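Local coordinates for AgaA (Rhizobium radiobacter, PDB 6HLX), which binds the opine agropinic acid as the periplasmic solute-binding component of an ABC transporter that serves its import into the bacterium, at residues Ala132-Val137 against Thr473-Leu478; Lys289-Tyr294 against Pro469-Phe474; Gln454-Lys459 against Thr463-Met468. All blocks are in the same frame, centred on the assembly; numbering follows the deposited sequence.

Interaction 1 of 3, residues Ala132-Val137 against Thr473-Leu478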
loop_
_atom_site.group_PDB
_atom_site.type_symbol
_atom_site.label_atom_id
_atom_site.label_comp_id
_atom_site.label_asym_id
_atom_site.label_seq_id
_atom_site.Cartn_x
_atom_site.Cartn_y
_atom_site.Cartn_z
ATOM N N ALA A 132 8.494 2.760 -8.905
ATOM C CA ALA A 132 7.638 3.892 -8.536
ATOM C C ALA A 132 7.116 3.719 -7.102
ATOM O O ALA A 132 6.411 4.592 -6.620
ATOM C CB ALA A 132 6.466 4.019 -9.509
ATOM N N LEU A 133 7.411 2.599 -6.417
ATOM C CA LEU A 133 6.900 2.454 -5.040
ATOM C C LEU A 133 7.387 3.603 -4.162
ATOM O O LEU A 133 8.549 3.996 -4.286
ATOM C CB LEU A 133 7.399 1.141 -4.391
ATOM C CG LEU A 133 6.760 -0.156 -4.870
ATOM C CD1 LEU A 133 7.632 -1.314 -4.466
ATOM C CD2 LEU A 133 5.339 -0.344 -4.283
ATOM N N PRO A 134 6.608 4.026 -3.139
ATOM C CA PRO A 134 7.130 5.045 -2.197
ATOM C C PRO A 134 8.394 4.505 -1.490
ATOM O O PRO A 134 9.234 5.282 -1.020
ATOM C CB PRO A 134 5.983 5.183 -1.181
ATOM C CG PRO A 134 4.705 4.832 -2.023
ATOM C CD PRO A 134 5.201 3.654 -2.836
ATOM N N GLU A 135 8.531 3.153 -1.426
ATOM C CA GLU A 135 9.684 2.527 -0.754
ATOM C C GLU A 135 10.919 2.409 -1.671
ATOM O O GLU A 135 11.986 1.978 -1.199
ATOM C CB GLU A 135 9.281 1.143 -0.152
ATOM C CG GLU A 135 8.303 1.255 1.028
ATOM C CD GLU A 135 6.941 1.870 0.721
ATOM O OE1 GLU A 135 6.340 1.513 -0.319
ATOM O OE2 GLU A 135 6.479 2.728 1.512
ATOM N N SER A 136 10.776 2.755 -2.971
ATOM C CA SER A 136 11.875 2.672 -3.963
ATOM C C SER A 136 12.518 4.065 -4.235
ATOM O O SER A 136 13.304 4.236 -5.172
ATOM C CB SER A 136 11.375 2.055 -5.277
ATOM O OG SER A 136 10.919 0.730 -5.037
ATOM N N VAL A 137 12.225 5.048 -3.370
ATOM C CA VAL A 137 12.759 6.409 -3.523
ATOM C C VAL A 137 14.263 6.405 -3.318
ATOM O O VAL A 137 14.791 5.493 -2.674
ATOM C CB VAL A 137 12.038 7.424 -2.600
ATOM C CG1 VAL A 137 10.565 7.556 -3.011
ATOM C CG2 VAL A 137 12.161 7.013 -1.138
ATOM N N THR A 473 -4.662 5.097 -4.545
ATOM C CA THR A 473 -5.140 6.000 -3.478
ATOM C C THR A 473 -4.140 6.186 -2.324
ATOM O O THR A 473 -4.009 7.314 -1.828
ATOM C CB THR A 473 -6.537 5.614 -2.967
ATOM O OG1 THR A 473 -6.973 6.578 -1.988
ATOM C CG2 THR A 473 -6.587 4.198 -2.369
ATOM N N PHE A 474 -3.416 5.135 -1.914
ATOM C CA PHE A 474 -2.461 5.280 -0.798
ATOM C C PHE A 474 -1.224 6.143 -1.145
ATOM O O PHE A 474 -0.439 6.472 -0.247
ATOM C CB PHE A 474 -2.035 3.924 -0.232
ATOM C CG PHE A 474 -3.109 3.089 0.437
ATOM C CD1 PHE A 474 -4.325 3.656 0.827
ATOM C CD2 PHE A 474 -2.884 1.746 0.734
ATOM C CE1 PHE A 474 -5.298 2.890 1.487
ATOM C CE2 PHE A 474 -3.873 0.972 1.368
ATOM C CZ PHE A 474 -5.069 1.547 1.738
ATOM N N GLN A 475 -1.041 6.458 -2.453
ATOM C CA GLN A 475 0.068 7.306 -2.920
ATOM C C GLN A 475 -0.390 8.743 -3.152
ATOM O O GLN A 475 0.379 9.546 -3.694
ATOM C CB GLN A 475 0.686 6.746 -4.209
ATOM C CG GLN A 475 1.311 5.364 -3.989
ATOM C CD GLN A 475 2.153 4.959 -5.165
ATOM O OE1 GLN A 475 2.520 5.791 -5.985
ATOM N NE2 GLN A 475 2.466 3.674 -5.261
ATOM N N SER A 476 -1.628 9.082 -2.758
ATOM C CA SER A 476 -2.197 10.425 -2.984
ATOM C C SER A 476 -1.353 11.567 -2.423
ATOM O O SER A 476 -1.435 12.697 -2.941
ATOM C CB SER A 476 -3.624 10.520 -2.451
ATOM O OG SER A 476 -4.488 9.617 -3.125
ATOM N N GLY A 477 -0.526 11.267 -1.402
ATOM C CA GLY A 477 0.387 12.270 -0.840
ATOM C C GLY A 477 1.330 12.867 -1.880
ATOM O O GLY A 477 1.797 14.003 -1.716
ATOM N N LEU A 478 1.572 12.145 -3.005
ATOM C CA LEU A 478 2.371 12.713 -4.107
ATOM C C LEU A 478 1.757 14.020 -4.633
ATOM O O LEU A 478 2.487 14.936 -5.037
ATOM C CB LEU A 478 2.410 11.730 -5.284
ATOM C CG LEU A 478 3.438 10.612 -5.183
ATOM C CD1 LEU A 478 3.125 9.479 -6.195
ATOM C CD2 LEU A 478 4.848 11.166 -5.439
HETATM O O HOH W 1 4.753 6.603 -7.234
#

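Interaction 2 of 3, residues Lys289-Tyr294 against Pro469-Phe474. With EDO (1,2-ethanediol), chain B.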
loop_
_atom_site.group_PDB
_atom_site.type_symbol
_atom_site.label_atom_id
_atom_site.label_comp_id
_atom_site.label_asym_id
_atom_site.label_seq_id
_atom_site.Cartn_x
_atom_site.Cartn_y
_atom_site.Cartn_z
ATOM N N LYS A 289 -11.955 -4.235 -12.389
ATOM C CA LYS A 289 -12.301 -4.160 -13.805
ATOM C C LYS A 289 -11.140 -3.452 -14.512
ATOM O O LYS A 289 -10.605 -2.482 -13.971
ATOM C CB LYS A 289 -13.592 -3.344 -14.003
ATOM C CG LYS A 289 -14.288 -3.671 -15.322
ATOM C CD LYS A 289 -15.544 -2.830 -15.534
ATOM C CE LYS A 289 -16.259 -3.159 -16.830
ATOM N NZ LYS A 289 -15.515 -2.687 -18.030
ATOM N N GLY A 290 -10.720 -3.977 -15.660
ATOM C CA GLY A 290 -9.629 -3.382 -16.428
ATOM C C GLY A 290 -8.286 -4.050 -16.201
ATOM O O GLY A 290 -7.352 -3.794 -16.953
ATOM N N TYR A 291 -8.154 -4.886 -15.146
ATOM C CA TYR A 291 -6.898 -5.598 -14.897
ATOM C C TYR A 291 -6.992 -7.012 -15.464
ATOM O O TYR A 291 -8.056 -7.630 -15.416
ATOM C CB TYR A 291 -6.628 -5.734 -13.390
ATOM C CG TYR A 291 -6.034 -4.500 -12.757
ATOM C CD1 TYR A 291 -6.819 -3.382 -12.496
ATOM C CD2 TYR A 291 -4.705 -4.481 -12.339
ATOM C CE1 TYR A 291 -6.284 -2.247 -11.883
ATOM C CE2 TYR A 291 -4.146 -3.337 -11.761
ATOM C CZ TYR A 291 -4.946 -2.241 -11.498
ATOM O OH TYR A 291 -4.394 -1.124 -10.907
ATOM N N MET A 292 -5.867 -7.549 -15.943
ATOM C CA MET A 292 -5.806 -8.922 -16.432
ATOM C C MET A 292 -6.105 -9.884 -15.293
ATOM O O MET A 292 -5.678 -9.647 -14.147
ATOM C CB MET A 292 -4.457 -9.204 -17.094
ATOM C CG MET A 292 -4.324 -8.405 -18.408
ATOM S SD MET A 292 -2.820 -8.772 -19.321
ATOM C CE MET A 292 -1.575 -8.026 -18.217
ATOM N N GLY A 293 -6.924 -10.892 -15.603
ATOM C CA GLY A 293 -7.410 -11.856 -14.626
ATOM C C GLY A 293 -8.852 -11.570 -14.243
ATOM O O GLY A 293 -9.519 -12.437 -13.671
ATOM N N TYR A 294 -9.354 -10.340 -14.539
ATOM C CA TYR A 294 -10.735 -9.972 -14.233
ATOM C C TYR A 294 -11.666 -10.869 -15.052
ATOM O O TYR A 294 -11.397 -11.118 -16.234
ATOM C CB TYR A 294 -11.017 -8.503 -14.618
ATOM C CG TYR A 294 -12.452 -8.100 -14.363
ATOM C CD1 TYR A 294 -12.858 -7.649 -13.108
ATOM C CD2 TYR A 294 -13.413 -8.191 -15.368
ATOM C CE1 TYR A 294 -14.185 -7.291 -12.864
ATOM C CE2 TYR A 294 -14.746 -7.862 -15.125
ATOM C CZ TYR A 294 -15.121 -7.389 -13.878
ATOM O OH TYR A 294 -16.423 -7.029 -13.649
ATOM N N PRO A 469 -6.180 7.578 -8.532
ATOM C CA PRO A 469 -7.192 6.601 -8.960
ATOM C C PRO A 469 -6.961 5.140 -8.590
ATOM O O PRO A 469 -5.832 4.660 -8.638
ATOM C CB PRO A 469 -7.269 6.792 -10.480
ATOM C CG PRO A 469 -5.979 7.414 -10.866
ATOM C CD PRO A 469 -5.617 8.307 -9.693
ATOM N N GLY A 470 -8.068 4.461 -8.263
ATOM C CA GLY A 470 -8.104 3.028 -7.968
ATOM C C GLY A 470 -7.060 2.626 -6.948
ATOM O O GLY A 470 -7.005 3.211 -5.868
ATOM N N PHE A 471 -6.157 1.697 -7.334
ATOM C CA PHE A 471 -5.090 1.198 -6.449
ATOM C C PHE A 471 -4.047 2.244 -6.046
ATOM O O PHE A 471 -3.199 1.952 -5.193
ATOM C CB PHE A 471 -4.382 -0.002 -7.121
ATOM C CG PHE A 471 -5.071 -1.340 -7.035
ATOM C CD1 PHE A 471 -6.189 -1.523 -6.218
ATOM C CD2 PHE A 471 -4.612 -2.425 -7.783
ATOM C CE1 PHE A 471 -6.797 -2.789 -6.108
ATOM C CE2 PHE A 471 -5.231 -3.680 -7.684
ATOM C CZ PHE A 471 -6.306 -3.856 -6.838
ATOM N N LEU A 472 -4.063 3.437 -6.653
ATOM C CA LEU A 472 -3.065 4.468 -6.319
ATOM C C LEU A 472 -3.483 5.355 -5.159
ATOM O O LEU A 472 -2.732 6.278 -4.796
ATOM C CB LEU A 472 -2.752 5.344 -7.548
ATOM C CG LEU A 472 -2.081 4.613 -8.691
ATOM C CD1 LEU A 472 -1.947 5.505 -9.863
ATOM C CD2 LEU A 472 -0.716 4.092 -8.270
ATOM N N THR A 473 -4.662 5.097 -4.545
ATOM C CA THR A 473 -5.140 6.000 -3.478
ATOM C C THR A 473 -4.140 6.186 -2.324
ATOM O O THR A 473 -4.009 7.314 -1.828
ATOM C CB THR A 473 -6.537 5.614 -2.967
ATOM O OG1 THR A 473 -6.973 6.578 -1.988
ATOM C CG2 THR A 473 -6.587 4.198 -2.369
ATOM N N PHE A 474 -3.416 5.135 -1.914
ATOM C CA PHE A 474 -2.461 5.280 -0.798
ATOM C C PHE A 474 -1.224 6.143 -1.145
ATOM O O PHE A 474 -0.439 6.472 -0.247
ATOM C CB PHE A 474 -2.035 3.924 -0.232
ATOM C CG PHE A 474 -3.109 3.089 0.437
ATOM C CD1 PHE A 474 -4.325 3.656 0.827
ATOM C CD2 PHE A 474 -2.884 1.746 0.734
ATOM C CE1 PHE A 474 -5.298 2.890 1.487
ATOM C CE2 PHE A 474 -3.873 0.972 1.368
ATOM C CZ PHE A 474 -5.069 1.547 1.738
HETATM C C1 EDO B . -13.035 -2.291 -8.310
HETATM O O1 EDO B . -12.708 -1.046 -7.728
HETATM C C2 EDO B . -13.342 -2.075 -9.806
HETATM O O2 EDO B . -13.737 -3.305 -10.365
HETATM O O HOH W 2 -6.107 0.849 -10.226
#

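Interaction 3 of 3, residues Gln454-Lys459 against Thr463-Met468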
loop_
_atom_site.group_PDB
_atom_site.type_symbol
_atom_site.label_atom_id
_atom_site.label_comp_id
_atom_site.label_asym_id
_atom_site.label_seq_id
_atom_site.Cartn_x
_atom_site.Cartn_y
_atom_site.Cartn_z
ATOM N N GLN A 454 -12.392 4.887 -0.117
ATOM C CA GLN A 454 -11.199 5.436 0.533
ATOM C C GLN A 454 -11.250 6.915 0.202
ATOM O O GLN A 454 -11.005 7.312 -0.941
ATOM C CB GLN A 454 -9.928 4.765 -0.012
ATOM C CG GLN A 454 -8.636 5.299 0.648
ATOM C CD GLN A 454 -8.505 4.904 2.111
ATOM O OE1 GLN A 454 -9.122 3.949 2.576
ATOM N NE2 GLN A 454 -7.687 5.626 2.862
ATOM N N ASN A 455 -11.678 7.726 1.175
ATOM C CA ASN A 455 -11.940 9.127 0.893
ATOM C C ASN A 455 -11.047 10.066 1.678
ATOM O O ASN A 455 -10.622 9.745 2.795
ATOM C CB ASN A 455 -13.414 9.427 1.241
ATOM C CG ASN A 455 -14.394 8.537 0.487
ATOM O OD1 ASN A 455 -14.198 8.228 -0.683
ATOM N ND2 ASN A 455 -15.444 8.084 1.131
ATOM N N TYR A 456 -10.762 11.224 1.064
ATOM C CA TYR A 456 -10.102 12.371 1.694
ATOM C C TYR A 456 -11.173 13.441 1.830
ATOM O O TYR A 456 -12.212 13.404 1.144
ATOM C CB TYR A 456 -8.990 12.967 0.797
ATOM C CG TYR A 456 -7.735 12.128 0.785
ATOM C CD1 TYR A 456 -7.614 11.031 -0.070
ATOM C CD2 TYR A 456 -6.686 12.391 1.665
ATOM C CE1 TYR A 456 -6.463 10.248 -0.081
ATOM C CE2 TYR A 456 -5.532 11.606 1.672
ATOM C CZ TYR A 456 -5.432 10.530 0.797
ATOM O OH TYR A 456 -4.336 9.703 0.800
ATOM N N ALA A 457 -10.897 14.437 2.667
ATOM C CA ALA A 457 -11.780 15.587 2.745
ATOM C C ALA A 457 -10.924 16.821 2.832
ATOM O O ALA A 457 -9.841 16.784 3.426
ATOM C CB ALA A 457 -12.701 15.491 3.940
ATOM N N VAL A 458 -11.358 17.891 2.149
ATOM C CA VAL A 458 -10.607 19.146 2.138
ATOM C C VAL A 458 -11.519 20.288 2.537
ATOM O O VAL A 458 -12.753 20.214 2.369
ATOM C CB VAL A 458 -9.903 19.425 0.768
ATOM C CG1 VAL A 458 -9.055 18.230 0.312
ATOM C CG2 VAL A 458 -10.905 19.818 -0.323
ATOM N N LYS A 459 -10.912 21.374 3.025
ATOM C CA LYS A 459 -11.671 22.567 3.345
ATOM C C LYS A 459 -11.894 23.344 2.047
ATOM O O LYS A 459 -11.046 23.314 1.154
ATOM C CB LYS A 459 -10.884 23.443 4.346
ATOM C CG LYS A 459 -11.295 23.235 5.805
ATOM C CD LYS A 459 -12.670 23.870 6.107
ATOM C CE LYS A 459 -12.918 24.147 7.564
ATOM N NZ LYS A 459 -14.363 24.030 7.905
ATOM N N THR A 463 -7.249 23.400 -3.274
ATOM C CA THR A 463 -7.368 22.843 -4.628
ATOM C C THR A 463 -6.090 22.103 -4.944
ATOM O O THR A 463 -5.098 22.278 -4.246
ATOM C CB THR A 463 -7.609 23.952 -5.694
ATOM O OG1 THR A 463 -6.521 24.874 -5.656
ATOM C CG2 THR A 463 -8.954 24.703 -5.514
ATOM N N GLY A 464 -6.108 21.294 -5.997
ATOM C CA GLY A 464 -4.906 20.627 -6.461
ATOM C C GLY A 464 -4.491 19.401 -5.683
ATOM O O GLY A 464 -3.417 18.880 -5.950
ATOM N N PHE A 465 -5.281 18.971 -4.678
ATOM C CA PHE A 465 -4.978 17.707 -3.992
ATOM C C PHE A 465 -5.842 16.658 -4.692
ATOM O O PHE A 465 -7.038 16.889 -4.903
ATOM C CB PHE A 465 -5.254 17.734 -2.472
ATOM C CG PHE A 465 -4.732 16.473 -1.796
ATOM C CD1 PHE A 465 -3.382 16.344 -1.468
ATOM C CD2 PHE A 465 -5.581 15.392 -1.551
ATOM C CE1 PHE A 465 -2.889 15.161 -0.889
ATOM C CE2 PHE A 465 -5.093 14.213 -0.974
ATOM C CZ PHE A 465 -3.750 14.096 -0.652
ATOM N N THR A 466 -5.239 15.510 -5.029
ATOM C CA THR A 466 -5.917 14.466 -5.788
ATOM C C THR A 466 -5.932 13.160 -5.023
ATOM O O THR A 466 -4.877 12.669 -4.606
ATOM C CB THR A 466 -5.192 14.234 -7.143
ATOM O OG1 THR A 466 -5.151 15.460 -7.868
ATOM C CG2 THR A 466 -5.898 13.179 -8.022
ATOM N N ASN A 467 -7.123 12.581 -4.897
ATOM C CA ASN A 467 -7.278 11.227 -4.334
ATOM C C ASN A 467 -7.002 10.346 -5.581
ATOM O O ASN A 467 -7.847 10.255 -6.489
ATOM C CB ASN A 467 -8.700 11.010 -3.802
ATOM C CG ASN A 467 -8.821 9.678 -3.084
ATOM O OD1 ASN A 467 -7.933 8.822 -3.174
ATOM N ND2 ASN A 467 -9.911 9.493 -2.355
ATOM N N MET A 468 -5.772 9.821 -5.681
ATOM C CA MET A 468 -5.273 9.155 -6.891
ATOM C C MET A 468 -6.053 7.875 -7.225
ATOM O O MET A 468 -6.667 7.265 -6.341
ATOM C CB MET A 468 -3.755 8.982 -6.852
ATOM C CG MET A 468 -3.060 10.360 -7.110
ATOM S SD MET A 468 -1.286 10.388 -6.747
ATOM C CE MET A 468 -0.688 9.057 -7.794
#

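Interaction 1 of 3, residues Ala132-Val137 against Thr473-Leu478
The side chain of Gln475 reaches Pro134 because its first torsion (chi1 -63°) sets CG opposite the carbonyl carbon and the next (chi2 -168°) keeps the chain extended, carrying the amide out of the 3-10 turn to the pyrrolidine ring. The two side chains cross at about a right angle. Gln475 CG lies 4.0 Å from Pro134 CG, and farther along the chain Gln475 NE2 stands 3.7 Å from Pro134 CD, so the stem and nitrogen end of the glutamine pack by van der Waals contact on the outer carbons of the ring.

The oxygen end of the amide works differently. Gln475 OE1 and the backbone oxygen Ala132 O are too far apart for direct bonding, and both would be acceptors; a water resolves this by donating to each, at 2.7 Å from Ala132 O and 2.7 Å from Gln475 OE1. The side-chain amide is therefore tied to the loop through a water in a buried contact. Leu30 of helix 23-32 touches both segments, at Pro134 and at Leu478, while Tyr39 of strand 37-39 touches Ala132 and Gln475.

Next to Gln475, Phe474 touches the bound agropinic acid. The arrangement is consistent with packing one layer out from the ligand pocket of a periplasmic binding protein of the solute-binding protein 5 family.

Interaction 2 of 3, residues Lys289-Tyr294 against Pro469-Phe474
Tyr291 and Phe471 meet where the first residue of a type II beta turn, Tyr291 to Tyr294, faces the start of a 3-10 segment. The loop of the turn follows strand 280-281, of the six-stranded mixed sheet, whereas Phe471 lies in the loop after strand 462-463, a little beyond strand 456-459 of the seven-stranded sheet, so the contact probably spans the two lobes of the periplasmic binding protein fold.

From CB of Tyr291, the ring is directed toward Phe471 with CG opposite the carbonyl carbon (chi1 -81°), and the contact builds up only toward its far end. CE2 of Tyr291 first comes to 4.1 Å from Phe471 CD2. CZ of Tyr291 is closer, 3.7 Å from the same Phe471 CD2, and Phe471 CE2 sits over one face of the tyrosine ring. The hydroxyl makes the nearest approach, Tyr291 OH to Phe471 CD2 at 3.4 Å. The rings are set obliquely, their planes 52° apart and centroids 5.2 Å apart. Trp388 meets both rings, its own pairing with Phe471 being edge-to-face, and so completes an aromatic cluster.

At the tip, a water lies in the plane of the Tyr291 ring, 2.7 Å from Tyr291 OH. It joins the hydroxyl to the backbone of the other segment by accepting a hydrogen bond from Phe471 N at 3.0 Å.

Interaction 3 of 3, residues Gln454-Lys459 against Thr463-Met468
Tyr456 is gripped by Phe465 and Asn467, side chains from the chain that doubles back beside its own strand. Strand 456-459 lies between strands 213-214 and 231-234 of the seven-stranded mixed sheet, and after a short turn Thr463-Met468 returns in the opposite sense, extended but, beyond Thr463, without a regular strand.

The tight part lies around the tyrosine. Phe465, with CG anti to its N (chi1 -172°), brings the edge of its ring to one face of Tyr456 in an edge-to-face pair with centroids 5.0 Å apart and planes at 61°. The leading atom is Phe465 CE2, which stands 3.6 Å from Tyr456 CD2, toward the rim of the tyrosine ring. Asn467 comes at the edge of that ring instead: its CG is 3.5 Å from Tyr456 CD1, its OD1 lies in the ring plane, 3.7 Å from Tyr456 CE1, and the amide stands almost perpendicular to the ring. Phe465 also packs on Ile213 and Leu234.

Toward Thr463 the fit slackens. Val458 CG1 comes no closer than 4.7 Å, to Phe465 CB, and the valine packs instead on Ile213, Gln232 and Leu234. Thr463 points away from the strand and is exposed, and Thr466, also directed away, is partly open to solvent.

The polar anchor is at the other end, where every hydrogen-bonding atom of the Asn467 amide is engaged. OD1 pairs with Thr473 OG1, and ND2 also bonds Leu234 O. Within the contact, Asn467 ND2 donates to Gln454 O at 2.8 Å with an N-H...O angle of 156°, and the acceptor lies in the plane of the amide.

In the fold
From the N terminus, the loop after helix 127-131 is the first to enter a contact: interaction 1 brings it to Thr473-Leu478 and closes a span of more than three hundred residues. The loop after strand 280-281 then meets Pro469-Phe474 in interaction 2, a shorter closure that ends on the same stretch and shares Thr473 and Phe474. Interaction 3 is the local return of 463-468 along 454-459, nested inside both. The C-terminal run 463-478 thus links all three, from the seven-stranded sheet to the loop after helix 127-131 and to the loop after strand 280-281. Ser476 OG also hydrogen-bonds Met468 N, joining interactions 1 and 3.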